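Local atomic coordinates of alkyl hydroperoxide reductase/ Thiol specific antioxidant/ Mal allergen (Burkholderia ambifaria, PDB entry 5ENU), a protein that probably reduces hydrogen peroxide and organic hydroperoxides by way of a reactive thiol, as other peroxiredoxins of the AhpC/TSA family do. Residues F20-T25 with E103-L108; T129-A134 with L155-A160. One frame throughout, in Å; residues are numbered along the deposited sequence.

Contact 1: residues F20-T25 with E103-L108; sequences FTAPAT and EALCAL
Phe-20 and Ala-22 pack against Leu-105 and Leu-108, joining the start of a small N-terminal beta hairpin (strands 21-22 and 29-30) to the short helix 104-109 of this thioredoxin-like fold. The contact is wholly apolar. Residues 20 and 22 lie on the same side of the extended chain, with Thr-21 turned away between them, while Leu-105 and Leu-108 stand three residues apart and so nearly one helical turn, which brings both to the face turned to the hairpin. A first torsion of 61° sets CG of Phe-20 between the backbone N and the carbonyl carbon, and the ring, turned toward helix 104-109, is packed against by both leucines. Leu-105, modelled in two conformers of which one is described here, lays CD2 over one ring face in a CH-pi contact, 4.3 Å from the ring centroid of Phe-20 and 27° off its normal. Its other branch, CD1, comes within 3.8 Å of Ala-22 CB; the leucine spans most of the gap between the backbones, and a single methyl is enough to meet it. Both leucines cross the phenylalanine side chain at about a right angle. Around them Ile-98, Leu-41 and Phe-43 continue the apolar layer. At the N-terminal end of the helix, Asp-100 OD1 and OD2 accept the backbone N-H groups of Leu-105 and Cys-106, fixing the first turn that presents Leu-105. In Leu-108, CG anti to the backbone N (175°) carries CD2 out to the ring, where it meets Phe-20 CD2 obliquely at 3.9 Å.

Contact 2: residues T129-A134 with L155-A160; sequences TFLIDA and LSAVQA
No ring or other flat group takes part where Leu-131 meets Ala-157 and Val-158; methyl groups make the closest contacts. The nearest aromatic ring in the sequence, that of Phe-130, belongs to the other face of strand 120-132, where it meets the ring of Phe-109. Alternation along the strand puts Thr-129 and Leu-131 on the helix side: Thr-129 OG1 bonds His-150 NE2 at the start of helix 150-160, and Leu-131 packs farther along it, a packing of helix on sheet familiar from thioredoxin-like folds. With CG anti to the backbone N (172°) and a second torsion of 55°, the two branches of Leu-131 fork toward neighbouring helix residues. CD2 reaches Ala-157 CB at 3.8 Å, and CD1 meets Val-158 CG2 at 3.7 Å. Alanine suits its place because a lone methyl lets the leucine come close to the helix backbone: Leu-131 CD2 is 3.9 Å from Ala-157 C. Val-158, branched at CB, turns CG2 to the leucine and also packs on Val-40 of the sheet and Phe-66 of helix 50-68. With no hydrogen bond or charge between the segments, the attraction probably comes from dispersion and the burial of apolar surface.

Overall arrangement
Along the chain both segments of contact 1 precede those of contact 2. Their centres lie about 20 Å apart, with the centre of the molecule between them, and their nearest atoms are about 5 Å apart without touching. Contact 1 packs on one face of the mixed sheet, while contact 2 takes one of the sheet's own strands, 120-132, as a partner for helix 150-160. Strand 38-43 serves both. Its Leu-41 and Phe-43 pack on Phe-20 and Leu-105 of contact 1, whereas the adjacent Val-40, facing the other way, packs on Val-158 of contact 2. The N-terminal hairpin and helix 104-109 thus cover one face, and the C-terminal helix 150-160 the other, as layers of a single compact domain.

Contact 1: residues F20-T25 with E103-L108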
ATOM      1  N   PHE A  20      -7.376 -10.655  -3.856  1.00 14.29           N
ATOM      2  CA  PHE A  20      -6.791 -10.963  -2.561  1.00 13.78           C
ATOM      3  C   PHE A  20      -7.745 -10.504  -1.466  1.00 11.20           C
ATOM      4  O   PHE A  20      -8.581  -9.624  -1.684  1.00 11.91           O
ATOM      5  CB  PHE A  20      -5.405 -10.311  -2.387  1.00 14.15           C
ATOM      6  CG  PHE A  20      -5.402  -8.795  -2.466  1.00 13.01           C
ATOM      7  CD1 PHE A  20      -5.776  -8.019  -1.371  1.00 13.12           C
ATOM      8  CD2 PHE A  20      -4.975  -8.145  -3.628  1.00 13.06           C
ATOM      9  CE1 PHE A  20      -5.747  -6.627  -1.430  1.00 14.30           C
ATOM     10  CE2 PHE A  20      -4.939  -6.750  -3.700  1.00 13.01           C
ATOM     11  CZ  PHE A  20      -5.334  -5.990  -2.596  1.00 14.29           C
ATOM     12  N   THR A  21      -7.577 -11.084  -0.273  1.00 12.12           N
ATOM     13  CA  THR A  21      -8.273 -10.655   0.936  1.00 11.21           C
ATOM     14  C   THR A  21      -7.272 -10.675   2.078  1.00 11.70           C
ATOM     15  O   THR A  21      -6.439 -11.576   2.151  1.00 13.44           O
ATOM     16  CB  THR A  21      -9.441 -11.591   1.257  1.00 12.67           C
ATOM     17  OG1 THR A  21     -10.286 -11.701   0.104  1.00 18.09           O
ATOM     18  CG2 THR A  21     -10.261 -11.048   2.381  1.00 12.24           C
ATOM     19  N   ALA A  22      -7.330  -9.685   2.963  1.00 11.24           N
ATOM     20  CA  ALA A  22      -6.324  -9.601   4.013  1.00 10.60           C
ATOM     21  C   ALA A  22      -6.919  -8.921   5.238  1.00 10.59           C
ATOM     22  O   ALA A  22      -7.859  -8.118   5.124  1.00 11.28           O
ATOM     23  CB  ALA A  22      -5.086  -8.824   3.544  1.00 12.34           C
ATOM     24  N   PRO A  23      -6.363  -9.189   6.424  1.00 12.28           N
ATOM     25  CA  PRO A  23      -6.836  -8.511   7.634  1.00 11.70           C
ATOM     26  C   PRO A  23      -6.445  -7.038   7.606  1.00 10.54           C
ATOM     27  O   PRO A  23      -5.380  -6.653   7.114  1.00 11.08           O
ATOM     28  CB  PRO A  23      -6.103  -9.249   8.766  1.00 13.79           C
ATOM     29  CG  PRO A  23      -5.544 -10.499   8.131  1.00 16.24           C
ATOM     30  CD  PRO A  23      -5.283 -10.143   6.718  1.00 15.18           C
ATOM     31  N   ALA A  24      -7.306  -6.201   8.172  1.00 10.20           N
ATOM     32  CA  ALA A  24      -7.040  -4.770   8.181  1.00 11.50           C
ATOM     33  C   ALA A  24      -7.675  -4.133   9.405  1.00 10.55           C
ATOM     34  O   ALA A  24      -8.525  -4.728  10.074  1.00 11.15           O
ATOM     35  CB  ALA A  24      -7.585  -4.089   6.920  1.00 11.71           C
ATOM     36  N   THR A  25      -7.243  -2.903   9.696  1.00 10.30           N
ATOM     37  CA  THR A  25      -7.938  -2.093  10.685  1.00 11.93           C
ATOM     38  C   THR A  25      -9.403  -1.998  10.285  1.00 14.94           C
ATOM     39  O   THR A  25      -9.727  -1.794   9.110  1.00 17.35           O
ATOM     40  CB  THR A  25      -7.310  -0.695  10.760  1.00 11.48           C
ATOM     41  OG1 THR A  25      -7.351  -0.071   9.471  1.00 11.60           O
ATOM     42  CG2 THR A  25      -5.871  -0.762  11.249  1.00 12.43           C
ATOM     43  N   GLU A 103       2.752 -12.101   4.700  1.00  8.37           N
ATOM     44  CA  GLU A 103       3.455 -11.702   3.477  1.00  8.56           C
ATOM     45  C   GLU A 103       2.716 -12.041   2.188  1.00  8.93           C
ATOM     46  O   GLU A 103       3.319 -11.969   1.112  1.00  9.82           O
ATOM     47  CB  GLU A 103       4.903 -12.203   3.408  1.00  9.87           C
ATOM     48  CG  GLU A 103       5.834 -11.345   4.210  1.00 10.37           C
ATOM     49  CD  GLU A 103       7.313 -11.702   4.050  1.00 10.68           C
ATOM     50  OE1 GLU A 103       7.679 -12.472   3.135  1.00 10.48           O
ATOM     51  OE2 GLU A 103       8.112 -11.193   4.865  1.00 12.22           O
ATOM     52  N   ALA A 104       1.432 -12.405   2.248  1.00  9.42           N
ATOM     53  CA  ALA A 104       0.698 -12.705   1.014  1.00 10.83           C
ATOM     54  C   ALA A 104       0.738 -11.533   0.028  1.00  9.73           C
ATOM     55  O   ALA A 104       1.022 -11.716  -1.168  1.00 10.83           O
ATOM     56  CB  ALA A 104      -0.746 -13.099   1.324  1.00 12.00           C
ATOM     57  N   LEU A 105       0.441 -10.314   0.494  1.00  9.00           N
ATOM     58  CA  LEU A 105       0.433  -9.186  -0.437  0.51  9.10           C
ATOM     59  C   LEU A 105       1.846  -8.770  -0.821  1.00  9.33           C
ATOM     60  O   LEU A 105       2.088  -8.371  -1.961  1.00  9.94           O
ATOM     61  CB  LEU A 105      -0.325  -7.994   0.143  0.51  9.77           C
ATOM     62  CG  LEU A 105      -1.851  -7.967   0.022  0.51 10.75           C
ATOM     63  CD1 LEU A 105      -2.495  -9.088   0.839  0.51 13.23           C
ATOM     64  CD2 LEU A 105      -2.374  -6.602   0.449  0.51  9.64           C
ATOM     65  N   CYS A 106       2.794  -8.845   0.121  1.00  9.12           N
ATOM     66  CA  CYS A 106       4.169  -8.473  -0.219  1.00  9.28           C
ATOM     67  C   CYS A 106       4.725  -9.383  -1.299  1.00 10.71           C
ATOM     68  O   CYS A 106       5.468  -8.935  -2.189  1.00 11.30           O
ATOM     69  CB  CYS A 106       5.057  -8.523   1.020  1.00 10.27           C
ATOM     70  SG  CYS A 106       4.812  -7.218   2.232  1.00 11.95           S
ATOM     71  N   ALA A 107       4.349 -10.665  -1.248  1.00 10.42           N
ATOM     72  CA  ALA A 107       4.761 -11.614  -2.273  1.00 10.50           C
ATOM     73  C   ALA A 107       4.068 -11.309  -3.595  1.00 11.35           C
ATOM     74  O   ALA A 107       4.708 -11.292  -4.653  1.00 13.46           O
ATOM     75  CB  ALA A 107       4.427 -13.024  -1.806  1.00 11.98           C
ATOM     76  N   LEU A 108       2.754 -11.057  -3.551  1.00  9.97           N
ATOM     77  CA  LEU A 108       1.986 -10.784  -4.762  1.00 10.83           C
ATOM     78  C   LEU A 108       2.510  -9.546  -5.490  1.00  9.75           C
ATOM     79  O   LEU A 108       2.619  -9.538  -6.723  1.00 11.65           O
ATOM     80  CB  LEU A 108       0.509 -10.626  -4.404  1.00 10.97           C
ATOM     81  CG  LEU A 108      -0.445 -10.228  -5.537  1.00 11.82           C
ATOM     82  CD1 LEU A 108      -0.363 -11.229  -6.678  1.00 14.77           C
ATOM     83  CD2 LEU A 108      -1.867 -10.098  -4.982  1.00 12.86           C
TER

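Contact 2: residues T129-A134 with L155-A160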
ATOM      1  N   THR A 129       4.473   1.831  -4.150  1.00  7.36           N
ATOM      2  CA  THR A 129       3.060   2.190  -4.267  1.00  6.89           C
ATOM      3  C   THR A 129       2.518   1.706  -5.596  1.00  7.72           C
ATOM      4  O   THR A 129       3.246   1.660  -6.590  1.00  7.90           O
ATOM      5  CB  THR A 129       2.885   3.691  -4.120  1.00  7.62           C
ATOM      6  OG1 THR A 129       3.434   4.073  -2.862  1.00  7.51           O
ATOM      7  CG2 THR A 129       1.417   4.127  -4.212  1.00  9.30           C
ATOM      8  N   PHE A 130       1.236   1.342  -5.595  1.00  6.33           N
ATOM      9  CA  PHE A 130       0.561   0.790  -6.761  1.00  6.68           C
ATOM     10  C   PHE A 130      -0.775   1.488  -6.939  1.00  6.55           C
ATOM     11  O   PHE A 130      -1.533   1.636  -5.978  1.00  8.15           O
ATOM     12  CB  PHE A 130       0.369  -0.707  -6.550  1.00  6.48           C
ATOM     13  CG  PHE A 130       1.674  -1.423  -6.367  1.00  7.07           C
ATOM     14  CD1 PHE A 130       2.402  -1.858  -7.479  1.00  7.92           C
ATOM     15  CD2 PHE A 130       2.228  -1.589  -5.095  1.00  7.81           C
ATOM     16  CE1 PHE A 130       3.641  -2.480  -7.313  1.00  8.71           C
ATOM     17  CE2 PHE A 130       3.472  -2.202  -4.943  1.00  7.43           C
ATOM     18  CZ  PHE A 130       4.162  -2.653  -6.053  1.00  7.76           C
ATOM     19  N   LEU A 131      -1.024   1.975  -8.142  1.00  5.88           N
ATOM     20  CA  LEU A 131      -2.282   2.612  -8.502  1.00  6.21           C
ATOM     21  C   LEU A 131      -3.067   1.630  -9.355  1.00  6.83           C
ATOM     22  O   LEU A 131      -2.645   1.287 -10.468  1.00  7.62           O
ATOM     23  CB  LEU A 131      -2.049   3.929  -9.239  1.00  7.12           C
ATOM     24  CG  LEU A 131      -3.289   4.595  -9.832  1.00  8.06           C
ATOM     25  CD1 LEU A 131      -4.352   4.796  -8.762  1.00  9.40           C
ATOM     26  CD2 LEU A 131      -2.919   5.928 -10.470  1.00  8.78           C
ATOM     27  N   ILE A 132      -4.190   1.168  -8.817  1.00  7.30           N
ATOM     28  CA  ILE A 132      -5.064   0.194  -9.455  1.00  7.37           C
ATOM     29  C   ILE A 132      -6.353   0.927  -9.802  1.00  7.59           C
ATOM     30  O   ILE A 132      -6.892   1.661  -8.964  1.00  8.80           O
ATOM     31  CB  ILE A 132      -5.318  -0.986  -8.498  1.00  8.55           C
ATOM     32  CG1 ILE A 132      -4.000  -1.689  -8.139  1.00  9.15           C
ATOM     33  CG2 ILE A 132      -6.345  -1.950  -9.082  1.00  8.81           C
ATOM     34  CD1 ILE A 132      -4.091  -2.569  -6.918  1.00 10.76           C
ATOM     35  N   ASP A 133      -6.838   0.767 -11.032  1.00  7.52           N
ATOM     36  CA  ASP A 133      -8.024   1.518 -11.437  1.00  6.79           C
ATOM     37  C   ASP A 133      -9.317   0.840 -10.981  1.00  7.42           C
ATOM     38  O   ASP A 133      -9.316  -0.219 -10.342  1.00  8.41           O
ATOM     39  CB  ASP A 133      -7.993   1.876 -12.927  1.00  9.34           C
ATOM     40  CG  ASP A 133      -8.163   0.676 -13.851  1.00  8.49           C
ATOM     41  OD1 ASP A 133      -8.570  -0.427 -13.405  1.00  9.19           O
ATOM     42  OD2 ASP A 133      -7.932   0.869 -15.073  1.00 11.68           O
ATOM     43  N   ALA A 134     -10.445   1.485 -11.306  1.00  7.79           N
ATOM     44  CA  ALA A 134     -11.762   0.976 -10.918  1.00  9.25           C
ATOM     45  C   ALA A 134     -12.065  -0.379 -11.544  1.00  9.29           C
ATOM     46  O   ALA A 134     -12.982  -1.070 -11.077  1.00 11.11           O
ATOM     47  CB  ALA A 134     -12.838   1.987 -11.309  1.00  9.42           C
ATOM     48  N   LEU A 155      -1.175  11.533  -6.295  1.00  8.99           N
ATOM     49  CA  LEU A 155      -2.431  12.257  -6.492  1.00  9.24           C
ATOM     50  C   LEU A 155      -2.563  12.724  -7.936  1.00  9.44           C
ATOM     51  O   LEU A 155      -3.636  12.602  -8.540  1.00  9.68           O
ATOM     52  CB  LEU A 155      -2.535  13.446  -5.539  1.00 10.50           C
ATOM     53  CG  LEU A 155      -3.814  14.289  -5.688  1.00 10.13           C
ATOM     54  CD1 LEU A 155      -5.105  13.494  -5.471  1.00 11.53           C
ATOM     55  CD2 LEU A 155      -3.767  15.512  -4.775  1.00 11.71           C
ATOM     56  N   SER A 156      -1.484  13.264  -8.510  0.58  9.49           N
ATOM     57  CA  SER A 156      -1.532  13.668  -9.912  0.58 11.10           C
ATOM     58  C   SER A 156      -1.913  12.491 -10.800  0.58 10.56           C
ATOM     59  O   SER A 156      -2.753  12.620 -11.694  0.58  9.94           O
ATOM     60  CB  SER A 156      -0.183  14.250 -10.339  0.58 13.58           C
ATOM     61  OG  SER A 156       0.120  15.433  -9.621  0.58 16.27           O
ATOM     62  N   ALA A 157      -1.329  11.319 -10.547  1.00 10.09           N
ATOM     63  CA  ALA A 157      -1.642  10.155 -11.368  1.00  8.84           C
ATOM     64  C   ALA A 157      -3.104   9.743 -11.207  1.00  8.47           C
ATOM     65  O   ALA A 157      -3.782   9.446 -12.199  1.00 10.32           O
ATOM     66  CB  ALA A 157      -0.689   9.010 -11.005  1.00  9.34           C
ATOM     67  N   VAL A 158      -3.613   9.751  -9.969  1.00  8.34           N
ATOM     68  CA  VAL A 158      -5.019   9.445  -9.719  1.00  9.13           C
ATOM     69  C   VAL A 158      -5.919  10.399 -10.498  1.00  9.76           C
ATOM     70  O   VAL A 158      -6.909   9.987 -11.125  1.00 11.16           O
ATOM     71  CB  VAL A 158      -5.309   9.504  -8.206  1.00  9.76           C
ATOM     72  CG1 VAL A 158      -6.809   9.622  -7.920  1.00 10.62           C
ATOM     73  CG2 VAL A 158      -4.725   8.261  -7.489  1.00  8.54           C
ATOM     74  N   GLN A 159      -5.593  11.694 -10.462  1.00 11.40           N
ATOM     75  CA  GLN A 159      -6.451  12.687 -11.106  1.00 13.47           C
ATOM     76  C   GLN A 159      -6.442  12.558 -12.623  1.00 14.40           C
ATOM     77  O   GLN A 159      -7.421  12.922 -13.279  1.00 17.07           O
ATOM     78  CB  GLN A 159      -6.032  14.091 -10.673  1.00 16.78           C
ATOM     79  CG  GLN A 159      -6.372  14.383  -9.213  1.00 18.54           C
ATOM     80  CD  GLN A 159      -5.736  15.645  -8.701  1.00 20.90           C
ATOM     81  OE1 GLN A 159      -4.673  16.044  -9.154  1.00 19.86           O
ATOM     82  NE2 GLN A 159      -6.379  16.271  -7.734  1.00 19.51           N
ATOM     83  N   ALA A 160      -5.347  12.081 -13.199  1.00 13.29           N
ATOM     84  CA  ALA A 160      -5.216  11.994 -14.643  1.00 15.41           C
ATOM     85  C   ALA A 160      -5.757  10.697 -15.228  1.00 16.72           C
ATOM     86  O   ALA A 160      -5.801  10.579 -16.455  1.00 19.79           O
ATOM     87  CB  ALA A 160      -3.748  12.118 -15.056  1.00 15.59           C
TER